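Local structure of ribosomal RNA methyltransferase, putative (Plasmodium falciparum, 2PLW) at residues K9-D14 with C37-E42. The protein probably transfers a methyl group from S-adenosylmethionine to the 2'-hydroxyl of a uridine in ribosomal RNA, through this FtsJ-like catalytic domain. Sequence-based numbering, arbitrary orientation.
Sequences KLIELD and CQVILE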
ATOM      1  N   LYS A   9       6.254 -12.271   1.209  1.00 17.41           N
ATOM      2  CA  LYS A   9       6.333 -11.104   2.102  1.00 17.68           C
ATOM      3  C   LYS A   9       4.954 -10.719   2.625  1.00 16.81           C
ATOM      4  O   LYS A   9       4.819 -10.338   3.765  1.00 16.76           O
ATOM      5  CB  LYS A   9       6.970  -9.911   1.376  1.00 17.88           C
ATOM      6  CG  LYS A   9       8.438 -10.176   1.050  1.00 22.05           C
ATOM      7  CD  LYS A   9       9.190  -8.936   0.572  1.00 25.99           C
ATOM      8  CE  LYS A   9       8.828  -8.593  -0.847  1.00 28.20           C
ATOM      9  NZ  LYS A   9       9.952  -7.957  -1.608  1.00 27.69           N
ATOM     10  N   LEU A  10       3.929 -10.771   1.772  1.00 16.40           N
ATOM     11  CA  LEU A  10       2.580 -10.441   2.254  1.00 16.21           C
ATOM     12  C   LEU A  10       2.044 -11.520   3.182  1.00 16.02           C
ATOM     13  O   LEU A  10       1.434 -11.230   4.214  1.00 15.18           O
ATOM     14  CB  LEU A  10       1.618 -10.141   1.103  1.00 16.07           C
ATOM     15  CG  LEU A  10       0.237  -9.659   1.598  1.00 14.65           C
ATOM     16  CD1 LEU A  10       0.322  -8.368   2.458  1.00 17.57           C
ATOM     17  CD2 LEU A  10      -0.650  -9.414   0.402  1.00 16.55           C
ATOM     18  N   ILE A  11       2.300 -12.780   2.826  1.00 17.04           N
ATOM     19  CA  ILE A  11       1.939 -13.900   3.715  1.00 17.57           C
ATOM     20  C   ILE A  11       2.553 -13.712   5.125  1.00 18.46           C
ATOM     21  O   ILE A  11       1.879 -13.880   6.133  1.00 18.71           O
ATOM     22  CB  ILE A  11       2.348 -15.249   3.071  1.00 17.66           C
ATOM     23  CG1 ILE A  11       1.478 -15.522   1.844  1.00 17.31           C
ATOM     24  CG2 ILE A  11       2.254 -16.397   4.087  1.00 17.36           C
ATOM     25  CD1 ILE A  11       2.096 -16.486   0.834  1.00 19.49           C
ATOM     26  N   GLU A  12       3.830 -13.341   5.189  1.00 18.67           N
ATOM     27  CA  GLU A  12       4.509 -13.084   6.449  1.00 20.53           C
ATOM     28  C   GLU A  12       3.837 -11.926   7.200  1.00 19.58           C
ATOM     29  O   GLU A  12       3.563 -12.024   8.391  1.00 19.31           O
ATOM     30  CB  GLU A  12       5.988 -12.785   6.173  1.00 20.33           C
ATOM     31  CG  GLU A  12       6.803 -12.345   7.369  1.00 23.88           C
ATOM     32  CD  GLU A  12       8.242 -11.967   7.011  1.00 26.08           C
ATOM     33  OE1 GLU A  12       8.681 -12.222   5.856  1.00 29.17           O
ATOM     34  OE2 GLU A  12       8.930 -11.405   7.913  1.00 31.99           O
ATOM     35  N   LEU A  13       3.570 -10.834   6.478  1.00 18.51           N
ATOM     36  CA  LEU A  13       2.942  -9.663   7.070  1.00 17.97           C
ATOM     37  C   LEU A  13       1.576  -9.995   7.670  1.00 17.87           C
ATOM     38  O   LEU A  13       1.287  -9.616   8.807  1.00 18.45           O
ATOM     39  CB  LEU A  13       2.803  -8.546   6.035  1.00 17.59           C
ATOM     40  CG  LEU A  13       4.084  -7.756   5.742  1.00 14.69           C
ATOM     41  CD1 LEU A  13       3.872  -6.940   4.472  1.00 16.06           C
ATOM     42  CD2 LEU A  13       4.442  -6.863   6.925  1.00 16.73           C
ATOM     43  N   ASP A  14       0.742 -10.688   6.899  1.00 18.17           N
ATOM     44  CA  ASP A  14      -0.609 -11.000   7.351  1.00 18.93           C
ATOM     45  C   ASP A  14      -0.582 -12.038   8.468  1.00 20.13           C
ATOM     46  O   ASP A  14      -1.385 -11.985   9.382  1.00 19.95           O
ATOM     47  CB  ASP A  14      -1.520 -11.453   6.220  1.00 18.85           C
ATOM     48  CG  ASP A  14      -2.984 -11.558   6.665  1.00 21.81           C
ATOM     49  OD1 ASP A  14      -3.527 -10.552   7.168  1.00 21.34           O
ATOM     50  OD2 ASP A  14      -3.570 -12.660   6.593  1.00 22.05           O
ATOM     51  N   CYS A  37      -1.996  -9.440  -4.872  1.00 15.13           N
ATOM     52  CA  CYS A  37      -3.405  -9.560  -5.231  1.00 15.66           C
ATOM     53  C   CYS A  37      -3.833 -11.038  -5.120  1.00 15.77           C
ATOM     54  O   CYS A  37      -4.905 -11.334  -4.610  1.00 15.07           O
ATOM     55  CB  CYS A  37      -3.669  -9.021  -6.625  1.00 16.30           C
ATOM     56  SG  CYS A  37      -3.807  -7.196  -6.638  1.00 20.12           S
ATOM     57  N   GLN A  38      -2.982 -11.937  -5.594  1.00 16.08           N
ATOM     58  CA  GLN A  38      -3.262 -13.375  -5.462  1.00 16.73           C
ATOM     59  C   GLN A  38      -3.341 -13.825  -4.019  1.00 16.70           C
ATOM     60  O   GLN A  38      -4.228 -14.598  -3.672  1.00 17.78           O
ATOM     61  CB  GLN A  38      -2.187 -14.197  -6.164  1.00 16.55           C
ATOM     62  CG  GLN A  38      -2.181 -13.995  -7.638  1.00 16.65           C
ATOM     63  CD  GLN A  38      -1.064 -14.758  -8.257  1.00 16.20           C
ATOM     64  OE1 GLN A  38       0.097 -14.391  -8.106  1.00 16.86           O
ATOM     65  NE2 GLN A  38      -1.401 -15.823  -8.980  1.00 19.73           N
ATOM     66  N   VAL A  39      -2.426 -13.350  -3.170  1.00 17.23           N
ATOM     67  CA  VAL A  39      -2.442 -13.709  -1.741  1.00 16.96           C
ATOM     68  C   VAL A  39      -3.719 -13.186  -1.080  1.00 16.87           C
ATOM     69  O   VAL A  39      -4.373 -13.884  -0.299  1.00 17.38           O
ATOM     70  CB  VAL A  39      -1.203 -13.125  -0.996  1.00 16.97           C
ATOM     71  CG1 VAL A  39      -1.386 -13.198   0.511  1.00 16.97           C
ATOM     72  CG2 VAL A  39       0.075 -13.847  -1.432  1.00 16.61           C
ATOM     73  N   ILE A  40      -4.076 -11.943  -1.407  1.00 15.59           N
ATOM     74  CA  ILE A  40      -5.292 -11.341  -0.879  1.00 15.77           C
ATOM     75  C   ILE A  40      -6.523 -12.159  -1.265  1.00 17.15           C
ATOM     76  O   ILE A  40      -7.401 -12.390  -0.422  1.00 18.30           O
ATOM     77  CB  ILE A  40      -5.443  -9.845  -1.308  1.00 15.20           C
ATOM     78  CG1 ILE A  40      -4.293  -9.003  -0.729  1.00 14.62           C
ATOM     79  CG2 ILE A  40      -6.797  -9.288  -0.814  1.00 15.66           C
ATOM     80  CD1 ILE A  40      -4.107  -7.632  -1.479  1.00 14.02           C
ATOM     81  N   LEU A  41      -6.567 -12.612  -2.514  1.00 18.43           N
ATOM     82  CA  LEU A  41      -7.640 -13.516  -2.964  1.00 19.67           C
ATOM     83  C   LEU A  41      -7.699 -14.808  -2.144  1.00 20.84           C
ATOM     84  O   LEU A  41      -8.767 -15.180  -1.682  1.00 19.66           O
ATOM     85  CB  LEU A  41      -7.528 -13.817  -4.457  1.00 20.03           C
ATOM     86  CG  LEU A  41      -7.973 -12.771  -5.465  1.00 20.71           C
ATOM     87  CD1 LEU A  41      -7.475 -13.173  -6.840  1.00 21.94           C
ATOM     88  CD2 LEU A  41      -9.507 -12.615  -5.505  1.00 22.59           C
ATOM     89  N   GLU A  42      -6.556 -15.460  -1.945  1.00 22.12           N
ATOM     90  CA  GLU A  42      -6.481 -16.704  -1.161  1.00 24.19           C
ATOM     91  C   GLU A  42      -6.974 -16.561   0.264  1.00 24.71           C
ATOM     92  O   GLU A  42      -7.703 -17.419   0.779  1.00 25.55           O
ATOM     93  CB  GLU A  42      -5.037 -17.182  -1.074  1.00 25.20           C
ATOM     94  CG  GLU A  42      -4.513 -17.768  -2.330  1.00 28.29           C
ATOM     95  CD  GLU A  42      -3.035 -18.072  -2.234  1.00 30.91           C
ATOM     96  OE1 GLU A  42      -2.358 -17.589  -1.280  1.00 32.47           O
ATOM     97  OE2 GLU A  42      -2.546 -18.783  -3.132  1.00 35.22           O
TER
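The helical segments 9-14 and 37-42 run in roughly the same direction, crossing at -43° with axes 9.9 Å apart at closest, and the CA atoms of Ile11 and Val39 are the nearest pair, 7.0 Å apart. Val39 packs against Leu10 and Ile11: its CG1 touches both residues, its CG2 Ile11. CG1, turned anti to the backbone N (chi1 166°), lies 3.9 Å from CD2 of Leu10. Ile11 CG1 is 3.9 Å from both methyls of Val39, and Ile11 CD1 is 4.0 Å from Val39 CG2. Leu10 CD2 also touches Ile40 CG1 at 3.8 Å, and thus bridges two consecutive residues of the partner helix. All these contacts are apolar. In this Rossmann-like methyltransferase fold, helix 35-43 follows the first strand in the chain, 24-29, and Ile40 packs on Ile26 of that strand and on Ile51 of the next; helix 7-17 precedes both. Leu10 further contacts Trp36, an S-adenosylmethionine-binding residue, and the Leu10 side chain lies about 7 Å from the bound S-adenosylmethionine. Ile11, nearer the surface, is bordered by Tyr2 and Arg43, and Arg43 NH1 forms a salt bridge with Asp14 OD2, a second, charged link between the two helices.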